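Local coordinates for Serine/threonine-protein kinase PknI (Mycobacterium tuberculosis, PDB 5XLM), which phosphorylates protein serines and threonines, slows mycobacterial growth inside the infected host, and carries this extracellular sensor domain, at residues Trp65-Thr70 / Val182-Pro187. Sequence-based numbering, arbitrary orientation.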
ATOM      1  N   TRP A  65       2.975   4.923   8.063  1.00 28.48           N
ATOM      2  CA  TRP A  65       1.609   5.127   8.522  1.00 35.58           C
ATOM      3  C   TRP A  65       0.823   5.936   7.503  1.00 32.26           C
ATOM      4  O   TRP A  65       1.339   6.893   6.916  1.00 33.31           O
ATOM      5  CB  TRP A  65       1.584   5.811   9.890  1.00 33.83           C
ATOM      6  CG  TRP A  65       1.862   4.849  11.000  1.00 32.94           C
ATOM      7  CD1 TRP A  65       0.941   4.225  11.792  1.00 30.93           C
ATOM      8  CD2 TRP A  65       3.144   4.374  11.423  1.00 31.04           C
ATOM      9  NE1 TRP A  65       1.574   3.402  12.692  1.00 36.67           N
ATOM     10  CE2 TRP A  65       2.926   3.473  12.484  1.00 33.21           C
ATOM     11  CE3 TRP A  65       4.457   4.630  11.013  1.00 34.03           C
ATOM     12  CZ2 TRP A  65       3.970   2.828  13.142  1.00 42.54           C
ATOM     13  CZ3 TRP A  65       5.494   3.985  11.666  1.00 37.70           C
ATOM     14  CH2 TRP A  65       5.245   3.094  12.719  1.00 39.72           C
ATOM     15  N   TRP A  66      -0.433   5.542   7.302  1.00 31.61           N
ATOM     16  CA  TRP A  66      -1.273   6.104   6.258  1.00 30.40           C
ATOM     17  C   TRP A  66      -2.677   6.332   6.798  1.00 31.50           C
ATOM     18  O   TRP A  66      -3.144   5.611   7.683  1.00 31.20           O
ATOM     19  CB  TRP A  66      -1.326   5.181   5.032  1.00 32.05           C
ATOM     20  CG  TRP A  66       0.023   4.871   4.454  1.00 26.46           C
ATOM     21  CD1 TRP A  66       0.928   3.961   4.921  1.00 27.13           C
ATOM     22  CD2 TRP A  66       0.617   5.470   3.298  1.00 26.17           C
ATOM     23  NE1 TRP A  66       2.050   3.960   4.129  1.00 27.28           N
ATOM     24  CE2 TRP A  66       1.884   4.876   3.124  1.00 26.71           C
ATOM     25  CE3 TRP A  66       0.199   6.449   2.392  1.00 28.92           C
ATOM     26  CZ2 TRP A  66       2.737   5.232   2.083  1.00 27.01           C
ATOM     27  CZ3 TRP A  66       1.048   6.800   1.357  1.00 26.17           C
ATOM     28  CH2 TRP A  66       2.303   6.193   1.211  1.00 32.18           C
ATOM     29  N   ALA A  67      -3.342   7.346   6.256  1.00 30.76           N
ATOM     30  CA  ALA A  67      -4.739   7.629   6.558  1.00 35.93           C
ATOM     31  C   ALA A  67      -5.571   7.186   5.361  1.00 25.56           C
ATOM     32  O   ALA A  67      -5.494   7.787   4.285  1.00 30.82           O
ATOM     33  CB  ALA A  67      -4.941   9.111   6.866  1.00 32.26           C
ATOM     34  N   PHE A  68      -6.350   6.125   5.545  1.00 26.64           N
ATOM     35  CA  PHE A  68      -7.145   5.531   4.480  1.00 25.96           C
ATOM     36  C   PHE A  68      -8.585   6.025   4.542  1.00 26.62           C
ATOM     37  O   PHE A  68      -9.156   6.176   5.627  1.00 26.61           O
ATOM     38  CB  PHE A  68      -7.132   4.002   4.573  1.00 26.52           C
ATOM     39  CG  PHE A  68      -6.006   3.346   3.823  1.00 26.42           C
ATOM     40  CD1 PHE A  68      -6.231   2.761   2.587  1.00 26.37           C
ATOM     41  CD2 PHE A  68      -4.729   3.297   4.359  1.00 26.51           C
ATOM     42  CE1 PHE A  68      -5.203   2.147   1.895  1.00 29.57           C
ATOM     43  CE2 PHE A  68      -3.696   2.686   3.670  1.00 28.69           C
ATOM     44  CZ  PHE A  68      -3.934   2.110   2.438  1.00 27.80           C
ATOM     45  N   ARG A  69      -9.168   6.272   3.371  1.00 25.84           N
ATOM     46  CA  ARG A  69     -10.599   6.502   3.244  1.00 30.82           C
ATOM     47  C   ARG A  69     -11.088   5.770   2.001  1.00 30.49           C
ATOM     48  O   ARG A  69     -10.372   5.683   0.997  1.00 28.65           O
ATOM     49  CB  ARG A  69     -10.932   8.003   3.177  1.00 41.52           C
ATOM     50  CG  ARG A  69     -10.905   8.593   1.785  1.00 55.84           C
ATOM     51  CD  ARG A  69     -10.859  10.113   1.795  1.00 66.01           C
ATOM     52  NE  ARG A  69     -12.149  10.739   2.072  1.00 74.40           N
ATOM     53  CZ  ARG A  69     -12.351  11.640   3.028  1.00 80.00           C
ATOM     54  NH1 ARG A  69     -11.345  12.031   3.799  1.00 80.61           N
ATOM     55  NH2 ARG A  69     -13.558  12.159   3.205  1.00 81.47           N
ATOM     56  N   THR A  70     -12.298   5.223   2.077  1.00 30.47           N
ATOM     57  CA  THR A  70     -12.843   4.381   1.022  1.00 30.39           C
ATOM     58  C   THR A  70     -14.204   4.905   0.590  1.00 31.51           C
ATOM     59  O   THR A  70     -15.015   5.314   1.426  1.00 33.81           O
ATOM     60  CB  THR A  70     -12.961   2.921   1.487  1.00 27.96           C
ATOM     61  OG1 THR A  70     -11.656   2.402   1.778  1.00 28.71           O
ATOM     62  CG2 THR A  70     -13.611   2.056   0.415  1.00 36.54           C
ATOM     63  N   VAL A 182      -5.938  15.572   9.701  1.00 77.33           N
ATOM     64  CA  VAL A 182      -5.542  15.376   8.310  1.00 79.56           C
ATOM     65  C   VAL A 182      -6.777  15.307   7.423  1.00 83.67           C
ATOM     66  O   VAL A 182      -7.862  14.897   7.850  1.00 87.43           O
ATOM     67  CB  VAL A 182      -4.665  14.113   8.163  1.00 76.99           C
ATOM     68  CG1 VAL A 182      -5.513  12.847   8.232  1.00 73.46           C
ATOM     69  CG2 VAL A 182      -3.861  14.162   6.868  1.00 75.94           C
ATOM     70  N   THR A 183      -6.615  15.737   6.172  1.00 77.70           N
ATOM     71  CA  THR A 183      -7.660  15.646   5.157  1.00 71.60           C
ATOM     72  C   THR A 183      -7.219  14.617   4.125  1.00 64.47           C
ATOM     73  O   THR A 183      -6.258  14.847   3.381  1.00 65.38           O
ATOM     74  CB  THR A 183      -7.923  17.002   4.498  1.00 71.55           C
ATOM     75  OG1 THR A 183      -6.829  17.341   3.636  1.00 70.30           O
ATOM     76  CG2 THR A 183      -8.086  18.090   5.550  1.00 66.86           C
ATOM     77  N   VAL A 184      -7.911  13.483   4.083  1.00 60.61           N
ATOM     78  CA  VAL A 184      -7.626  12.461   3.081  1.00 56.53           C
ATOM     79  C   VAL A 184      -8.441  12.793   1.837  1.00 55.50           C
ATOM     80  O   VAL A 184      -9.655  13.025   1.942  1.00 58.30           O
ATOM     81  CB  VAL A 184      -7.945  11.051   3.602  1.00 54.96           C
ATOM     82  CG1 VAL A 184      -7.335   9.994   2.688  1.00 54.09           C
ATOM     83  CG2 VAL A 184      -7.453  10.883   5.028  1.00 58.19           C
ATOM     84  N   PRO A 185      -7.830  12.849   0.654  1.00 54.04           N
ATOM     85  CA  PRO A 185      -8.597  13.164  -0.561  1.00 54.14           C
ATOM     86  C   PRO A 185      -9.578  12.046  -0.883  1.00 61.87           C
ATOM     87  O   PRO A 185      -9.185  10.889  -1.046  1.00 58.63           O
ATOM     88  CB  PRO A 185      -7.515  13.300  -1.639  1.00 52.75           C
ATOM     89  CG  PRO A 185      -6.366  12.498  -1.122  1.00 53.52           C
ATOM     90  CD  PRO A 185      -6.398  12.657   0.371  1.00 56.76           C
ATOM     91  N   ASP A 186     -10.858  12.395  -0.959  1.00 72.33           N
ATOM     92  CA  ASP A 186     -11.897  11.427  -1.280  1.00 76.10           C
ATOM     93  C   ASP A 186     -11.630  10.837  -2.658  1.00 63.80           C
ATOM     94  O   ASP A 186     -11.549  11.592  -3.639  1.00 72.45           O
ATOM     95  CB  ASP A 186     -13.274  12.088  -1.232  1.00 90.65           C
ATOM     96  CG  ASP A 186     -14.414  11.081  -1.192  1.00 98.27           C
ATOM     97  OD1 ASP A 186     -14.403  10.116  -1.985  1.00 99.56           O
ATOM     98  OD2 ASP A 186     -15.330  11.256  -0.360  1.00102.40           O
ATOM     99  N   PRO A 187     -11.474   9.517  -2.784  1.00 50.88           N
ATOM    100  CA  PRO A 187     -11.209   8.937  -4.110  1.00 52.65           C
ATOM    101  C   PRO A 187     -12.344   9.151  -5.087  1.00 60.60           C
ATOM    102  O   PRO A 187     -12.108   9.118  -6.300  1.00 68.64           O
ATOM    103  CB  PRO A 187     -10.995   7.448  -3.812  1.00 47.79           C
ATOM    104  CG  PRO A 187     -11.718   7.216  -2.513  1.00 44.42           C
ATOM    105  CD  PRO A 187     -11.577   8.490  -1.732  1.00 44.59           C
TER
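The carbonyl oxygen of V184 lies against the side chain of R69, over one face of its guanidinium group. R69 NH1 comes to 2.7 Å from V184 O, but the angle is too poor for a hydrogen bond. R69 CZ is 3.2 Å from the same V184 O. On the aliphatic part of the chain, R69 CD also touches V184 O. R69 CG stands between the backbone N and the carbonyl carbon (chi1 88°), and the chain bends at chi3 (-78°). This folds the guanidinium along the loop, and the side chains of R69 and V184 run past each other in opposite directions. P187 CD packs on R69 CG at 3.6 Å and also lies at the guanidinium edge, near its plane. V184 CB is at the edge too, in plane. The carboxylate of D186 lies nearby, its plane turned 44° from the guanidinium. R69 NE and D186 OD2 are 4.0 Å apart, too far for a salt bridge. D186 OD1 instead accepts a hydrogen bond from the backbone N of A188, and D186 is poorly ordered.

Further back along the strand the contact is mostly apolar. V184 CG2 touches A67 CB at 3.6 Å, while V184 CG1 sets a methyl against the carbonyl A67 O at 3.3 Å. V182 CG1 adds a looser touch on A67 CB. L178 also packs on A67.

Strand 62-72 belongs to the antiparallel sheet of the sensor domain, paired with strands 38-51 and 77-83. The loop after strand 165-174 lies across one side of it, meeting the alternate residues A67 and R69. F68 points away from the loop and packs edge-to-face with Y40. The geometry suggests that the loop rests on aliphatic packing and on an arginine bent over the V184 to P187 backbone. D37 is another neighbour of R69. Attraction to the V184 carbonyl and the D186 carboxylate is probably diffuse electrostatics rather than directed bonding.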